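Local atomic coordinates of ribose ABC transporter, substrate binding protein (Conexibacter woesei, PDB entry 4KQ9), a protein that probably binds a sugar, presumably ribose, as the periplasmic substrate-binding component of an ABC import system. Residues A[71-75]-A[96-100]; A[105-111]-A[268-274]. The protein carries 1 engineered substitution. All blocks are in the same frame, centred on the assembly; numbering follows the deposited sequence.

Contact 1: residues A[71-75]-A[96-100]; sequences PIDGS and DGLSE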
loop_
_atom_site.group_PDB
_atom_site.type_symbol
_atom_site.label_atom_id
_atom_site.label_comp_id
_atom_site.label_asym_id
_atom_site.label_seq_id
_atom_site.Cartn_x
_atom_site.Cartn_y
_atom_site.Cartn_z
ATOM N N PRO A 71 2.994 -6.704 -9.342
ATOM C CA PRO A 71 2.408 -6.594 -10.689
ATOM C C PRO A 71 1.869 -5.206 -11.003
ATOM O O PRO A 71 1.079 -4.656 -10.239
ATOM C CB PRO A 71 1.258 -7.583 -10.660
ATOM C CG PRO A 71 0.857 -7.645 -9.237
ATOM C CD PRO A 71 2.054 -7.331 -8.401
ATOM N N ILE A 72 2.334 -4.640 -12.111
ATOM C CA ILE A 72 1.807 -3.355 -12.575
ATOM C C ILE A 72 0.300 -3.385 -12.854
ATOM O O ILE A 72 -0.385 -2.422 -12.586
ATOM C CB ILE A 72 2.542 -2.811 -13.818
ATOM C CG1 ILE A 72 1.969 -1.420 -14.165
ATOM C CG2 ILE A 72 2.398 -3.736 -15.019
ATOM C CD1 ILE A 72 2.925 -0.601 -14.998
ATOM N N ASP A 73 -0.222 -4.479 -13.378
ATOM C CA ASP A 73 -1.669 -4.601 -13.566
ATOM C C ASP A 73 -2.099 -5.990 -13.171
ATOM O O ASP A 73 -1.592 -6.972 -13.710
ATOM C CB ASP A 73 -2.082 -4.367 -15.036
ATOM C CG ASP A 73 -3.558 -4.726 -15.296
ATOM O OD1 ASP A 73 -4.444 -4.021 -14.791
ATOM O OD2 ASP A 73 -3.856 -5.732 -15.965
ATOM N N GLY A 74 -3.091 -6.078 -12.303
ATOM C CA GLY A 74 -3.532 -7.363 -11.760
ATOM C C GLY A 74 -4.216 -8.384 -12.667
ATOM O O GLY A 74 -4.351 -9.559 -12.297
ATOM N N SER A 75 -4.668 -7.980 -13.845
ATOM C CA SER A 75 -5.340 -8.943 -14.742
ATOM C C SER A 75 -4.538 -9.256 -15.990
ATOM O O SER A 75 -4.537 -10.385 -16.446
ATOM C CB SER A 75 -6.766 -8.490 -15.094
ATOM O OG SER A 75 -6.803 -7.143 -15.516
ATOM N N ASP A 96 0.900 -5.987 -4.177
ATOM C CA ASP A 96 -0.319 -6.067 -4.930
ATOM C C ASP A 96 -0.496 -7.465 -5.510
ATOM O O ASP A 96 0.481 -8.142 -5.901
ATOM C CB ASP A 96 -0.312 -5.054 -6.082
ATOM C CG ASP A 96 -0.395 -3.616 -5.599
ATOM O OD1 ASP A 96 -1.469 -3.202 -5.058
ATOM O OD2 ASP A 96 0.632 -2.911 -5.756
ATOM N N GLY A 97 -1.750 -7.867 -5.606
ATOM C CA GLY A 97 -2.141 -9.192 -6.053
ATOM C C GLY A 97 -2.663 -9.215 -7.487
ATOM O O GLY A 97 -2.493 -8.267 -8.228
ATOM N N LEU A 98 -3.181 -10.355 -7.911
ATOM C CA LEU A 98 -3.727 -10.509 -9.263
ATOM C C LEU A 98 -5.221 -10.624 -9.134
ATOM O O LEU A 98 -5.767 -10.742 -8.005
ATOM C CB LEU A 98 -3.174 -11.739 -9.956
ATOM C CG LEU A 98 -1.647 -11.813 -10.090
ATOM C CD1 LEU A 98 -1.141 -13.085 -10.758
ATOM C CD2 LEU A 98 -1.089 -10.584 -10.778
ATOM N N SER A 99 -5.880 -10.582 -10.289
ATOM C CA SER A 99 -7.341 -10.699 -10.372
ATOM C C SER A 99 -7.861 -12.107 -10.147
ATOM O O SER A 99 -9.046 -12.283 -9.951
ATOM C CB SER A 99 -7.842 -10.236 -11.739
ATOM O OG SER A 99 -7.534 -11.208 -12.736
ATOM N N GLU A 100 -7.007 -13.115 -10.176
ATOM C CA GLU A 100 -7.476 -14.427 -9.823
ATOM C C GLU A 100 -6.311 -15.244 -9.343
ATOM O O GLU A 100 -5.159 -14.875 -9.589
ATOM C CB GLU A 100 -8.116 -15.095 -11.055
ATOM C CG GLU A 100 -7.098 -15.545 -12.107
ATOM C CD GLU A 100 -7.747 -15.959 -13.450
ATOM O OE1 GLU A 100 -8.417 -15.101 -14.087
ATOM O OE2 GLU A 100 -7.586 -17.138 -13.864
#

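Contact 2: residues A[105-111]-A[268-274]; sequences LSFVGSD and PDRRIFT. With GOL (glycerol), chain B.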
loop_
_atom_site.group_PDB
_atom_site.type_symbol
_atom_site.label_atom_id
_atom_site.label_comp_id
_atom_site.label_asym_id
_atom_site.label_seq_id
_atom_site.Cartn_x
_atom_site.Cartn_y
_atom_site.Cartn_z
ATOM N N LEU A 105 2.759 -19.317 -4.690
ATOM C CA LEU A 105 3.165 -19.718 -3.345
ATOM C C LEU A 105 2.573 -18.854 -2.238
ATOM O O LEU A 105 2.106 -19.391 -1.214
ATOM C CB LEU A 105 4.700 -19.684 -3.277
ATOM C CG LEU A 105 5.388 -20.302 -2.077
ATOM C CD1 LEU A 105 5.318 -21.816 -2.188
ATOM C CD2 LEU A 105 6.835 -19.789 -1.961
ATOM N N SER A 106 2.606 -17.523 -2.416
ATOM C CA SER A 106 1.983 -16.614 -1.492
ATOM C C SER A 106 1.779 -15.212 -2.114
ATOM O O SER A 106 2.354 -14.877 -3.165
ATOM C CB SER A 106 2.847 -16.500 -0.220
ATOM O OG SER A 106 2.144 -15.836 0.803
ATOM N N PHE A 107 0.961 -14.421 -1.423
ATOM C CA PHE A 107 0.736 -13.002 -1.662
ATOM C C PHE A 107 1.065 -12.278 -0.362
ATOM O O PHE A 107 0.425 -12.455 0.638
ATOM C CB PHE A 107 -0.681 -12.778 -2.116
ATOM C CG PHE A 107 -1.077 -11.334 -2.223
ATOM C CD1 PHE A 107 -0.151 -10.325 -2.420
ATOM C CD2 PHE A 107 -2.406 -11.001 -2.150
ATOM C CE1 PHE A 107 -0.545 -8.989 -2.460
ATOM C CE2 PHE A 107 -2.815 -9.682 -2.222
ATOM C CZ PHE A 107 -1.892 -8.664 -2.393
ATOM N N VAL A 108 2.176 -11.572 -0.374
ATOM C CA VAL A 108 2.721 -10.833 0.745
ATOM C C VAL A 108 2.351 -9.368 0.487
ATOM O O VAL A 108 2.723 -8.795 -0.561
ATOM C CB VAL A 108 4.256 -10.990 0.822
ATOM C CG1 VAL A 108 4.897 -10.057 1.818
ATOM C CG2 VAL A 108 4.634 -12.394 1.211
ATOM N N GLY A 109 1.651 -8.752 1.441
ATOM C CA GLY A 109 1.330 -7.351 1.286
ATOM C C GLY A 109 0.226 -6.908 2.246
ATOM O O GLY A 109 -0.287 -7.683 3.060
ATOM N N SER A 110 -0.003 -5.595 2.288
ATOM C CA SER A 110 -0.894 -5.045 3.307
ATOM C C SER A 110 -2.301 -5.599 3.163
ATOM O O SER A 110 -2.717 -5.964 2.087
ATOM C CB SER A 110 -1.009 -3.491 3.202
ATOM O OG SER A 110 0.223 -2.893 3.256
ATOM N N ASP A 111 -3.014 -5.584 4.281
ATOM C CA ASP A 111 -4.438 -5.832 4.342
ATOM C C ASP A 111 -5.153 -4.492 4.192
ATOM O O ASP A 111 -5.242 -3.709 5.157
ATOM C CB ASP A 111 -4.743 -6.405 5.718
ATOM C CG ASP A 111 -6.232 -6.714 5.927
ATOM O OD1 ASP A 111 -7.060 -6.418 5.052
ATOM O OD2 ASP A 111 -6.535 -7.260 7.015
ATOM N N PRO A 268 4.601 -21.922 2.736
ATOM C CA PRO A 268 4.109 -20.837 3.617
ATOM C C PRO A 268 2.573 -20.704 3.514
ATOM O O PRO A 268 1.980 -21.267 2.596
ATOM C CB PRO A 268 4.791 -19.612 3.020
ATOM C CG PRO A 268 4.993 -19.958 1.641
ATOM C CD PRO A 268 5.075 -21.416 1.457
ATOM N N ASP A 269 2.000 -19.895 4.386
ATOM C CA ASP A 269 0.648 -19.376 4.283
ATOM C C ASP A 269 0.568 -18.664 2.918
ATOM O O ASP A 269 1.509 -17.977 2.519
ATOM C CB ASP A 269 0.362 -18.417 5.425
ATOM C CG ASP A 269 0.449 -19.123 6.813
ATOM O OD1 ASP A 269 -0.508 -19.783 7.167
ATOM O OD2 ASP A 269 1.484 -19.061 7.520
ATOM N N ARG A 270 -0.560 -18.851 2.220
ATOM C CA ARG A 270 -0.737 -18.290 0.903
ATOM C C ARG A 270 -1.099 -16.815 0.912
ATOM O O ARG A 270 -0.928 -16.191 -0.110
ATOM C CB ARG A 270 -1.740 -19.105 0.081
ATOM C CG ARG A 270 -1.329 -20.566 -0.119
ATOM C CD ARG A 270 -2.176 -21.194 -1.225
ATOM N NE ARG A 270 -1.779 -20.660 -2.537
ATOM C CZ ARG A 270 -2.628 -20.337 -3.513
ATOM N NH1 ARG A 270 -3.940 -20.459 -3.322
ATOM N NH2 ARG A 270 -2.168 -19.876 -4.679
ATOM N N ARG A 271 -1.539 -16.264 2.061
ATOM C CA ARG A 271 -1.723 -14.841 2.259
ATOM C C ARG A 271 -0.940 -14.430 3.482
ATOM O O ARG A 271 -1.156 -14.977 4.538
ATOM C CB ARG A 271 -3.226 -14.471 2.342
ATOM C CG ARG A 271 -3.526 -13.010 2.358
ATOM C CD ARG A 271 -3.262 -12.357 1.006
ATOM N NE ARG A 271 -3.567 -10.929 1.028
ATOM C CZ ARG A 271 -2.758 -9.920 1.369
ATOM N NH1 ARG A 271 -1.510 -10.127 1.742
ATOM N NH2 ARG A 271 -3.208 -8.671 1.361
ATOM N N ILE A 272 -0.013 -13.483 3.357
ATOM C CA ILE A 272 0.755 -13.036 4.553
ATOM C C ILE A 272 0.583 -11.514 4.600
ATOM O O ILE A 272 1.062 -10.839 3.694
ATOM C CB ILE A 272 2.237 -13.418 4.414
ATOM C CG1 ILE A 272 2.404 -14.945 4.406
ATOM C CG2 ILE A 272 3.085 -12.684 5.437
ATOM C CD1 ILE A 272 3.741 -15.476 3.910
ATOM N N PHE A 273 -0.205 -11.026 5.579
ATOM C CA PHE A 273 -0.454 -9.614 5.783
ATOM C C PHE A 273 0.784 -9.041 6.458
ATOM O O PHE A 273 1.311 -9.627 7.389
ATOM C CB PHE A 273 -1.643 -9.419 6.702
ATOM C CG PHE A 273 -2.919 -9.949 6.164
ATOM C CD1 PHE A 273 -3.421 -9.518 4.968
ATOM C CD2 PHE A 273 -3.644 -10.882 6.881
ATOM C CE1 PHE A 273 -4.650 -10.001 4.475
ATOM C CE2 PHE A 273 -4.877 -11.365 6.408
ATOM C CZ PHE A 273 -5.400 -10.912 5.208
ATOM N N THR A 274 1.291 -7.931 5.909
ATOM C CA THR A 274 2.446 -7.244 6.380
ATOM C C THR A 274 2.023 -6.100 7.287
ATOM O O THR A 274 0.949 -5.627 7.143
ATOM C CB THR A 274 3.288 -6.756 5.163
ATOM O OG1 THR A 274 2.461 -6.117 4.182
ATOM C CG2 THR A 274 3.928 -7.974 4.468
HETATM C C1 GOL B . -0.806 -6.701 9.734
HETATM O O1 GOL B . -0.935 -7.726 10.727
HETATM C C2 GOL B . -2.136 -6.026 9.379
HETATM O O2 GOL B . -3.089 -6.970 8.889
HETATM C C3 GOL B . -1.982 -5.036 8.224
HETATM O O3 GOL B . -1.573 -5.643 6.992
HETATM O O HOH W 1 2.093 -21.756 -0.146
HETATM O O HOH W 2 2.256 -3.532 4.828
#

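Contact 1: residues A[71-75]-A[96-100]
The puckered pyrrolidine ring of Pro71 presents its CG-CD corner to the Asp96 and Gly97 backbone: CD stands 3.1 Å from Asp96 O, and CG 3.6 Å from Gly97 O. The Gly74 peptide is met from above its plane instead, since the backbone N of Ser99 lies 45° out of it as it donates a hydrogen bond of 2.7 Å to Gly74 O. The carboxylate of Asp73, too, is met from above its plane, its OD2 taking the N-H of Ser75 at 3.2 Å. That bond closes an Asx turn, which Ala76 N tightens with a second bond to the same oxygen. The example shows how neighbouring strands of a parallel sheet can tie their loops together: strand 66-69 leads into loop 71-75, strand 91-94 leads into loop 96-100, and the two strands belong to a beta-alpha-beta crossover through helix 78-86, in the periplasmic binding protein fold. Apolar packing fills in around the backbone bond. With CG anti to its carbonyl carbon (chi1 -57°), Leu98 swings CD2 alongside Pro71, 3.8 Å from CB, and its side chain also touches Ile81 of the crossover helix. With an alanine at Pro71, CG and CD are gone, which would probably open a gap beside the Asp96 and Gly97 carbonyls and set the backbone free to turn about its N-CA bond. Asp96 O is buried with no hydrogen-bond partner in the model; carbons CG and CD of the Pro71 ring lie against it. At the solvent-exposed end, Ser75 CB rests 3.7 Å from Ser99 OG.

Contact 2: residues A[105-111]-A[268-274]
Parallel beta pairing of Phe107 with Arg271 and Val108 with Ile272 adds strand 271-273 to the margin of the six-stranded sheet, next to strand 106-109, although the intervening chain has passed through the other, four-stranded sheet. The ladder runs through Phe107 N to Arg270 O, Ile272 N to Phe107 O (2.9 Å) and Gly109 N to Ile272 O. At the start of strand 106-109, Ser106 OG donates to Asp269 O, on a lone pair, and just before it Leu105 CD1 packs 3.7 Å from Pro268 CD.

Arg271 reinforces the pairing from one side of the sheet. Its chain bends at chi2 (71°), bringing the guanidinium flat over the Phe107 ring, centres 3.9 Å and planes 24° apart, in a cation-pi stack; Phe273 CE1 lies over the opposite face. Near its own plane the group gives NH1 to Gly109 O at 3.0 Å and NH2 to Ser110 O at 2.8 Å; NH1 also reaches Phe107 O, tilted from that plane. The Asp111 carboxylate, N-cap of helix 112-126, stacks on the Phe273 ring. Asp111 N donates to O3 of a glycerol, probably from the crystallisation liquor, which donates to Thr274 O.

Phe107 O and Gly109 O each accept a backbone N-H (Ile272 N and Thr274 N respectively) and Arg271 NH1 from opposite faces. Three carbonyl bonds and two rings thus fix the guanidinium's orientation, its charge probably partly offset by carbonyl dipoles and ring faces.

In the fold
Contact 1 lies in the loops following two strands of the six-stranded sheet, contact 2 in the strand pair at its edge; their centres are about 14 Å apart. Order across the sheet explains this: the strands preceding 71-75 and 96-100 are neighbours, and the second of them, 91-94, also borders strand 106-109. The Phe107 ring joins them directly, with CZ 3.3 Å from Gly97 N and CE1 3.4 Å from Asp96 C, so one aromatic carries Arg271 and packs on the loop of contact 1. Asp96 OD2 binds a glycerol, and the Phe107 side chain lies about 4 Å from a bound glycerol. These, probably from the crystallisation liquor, are consistent with a nearby sugar pocket.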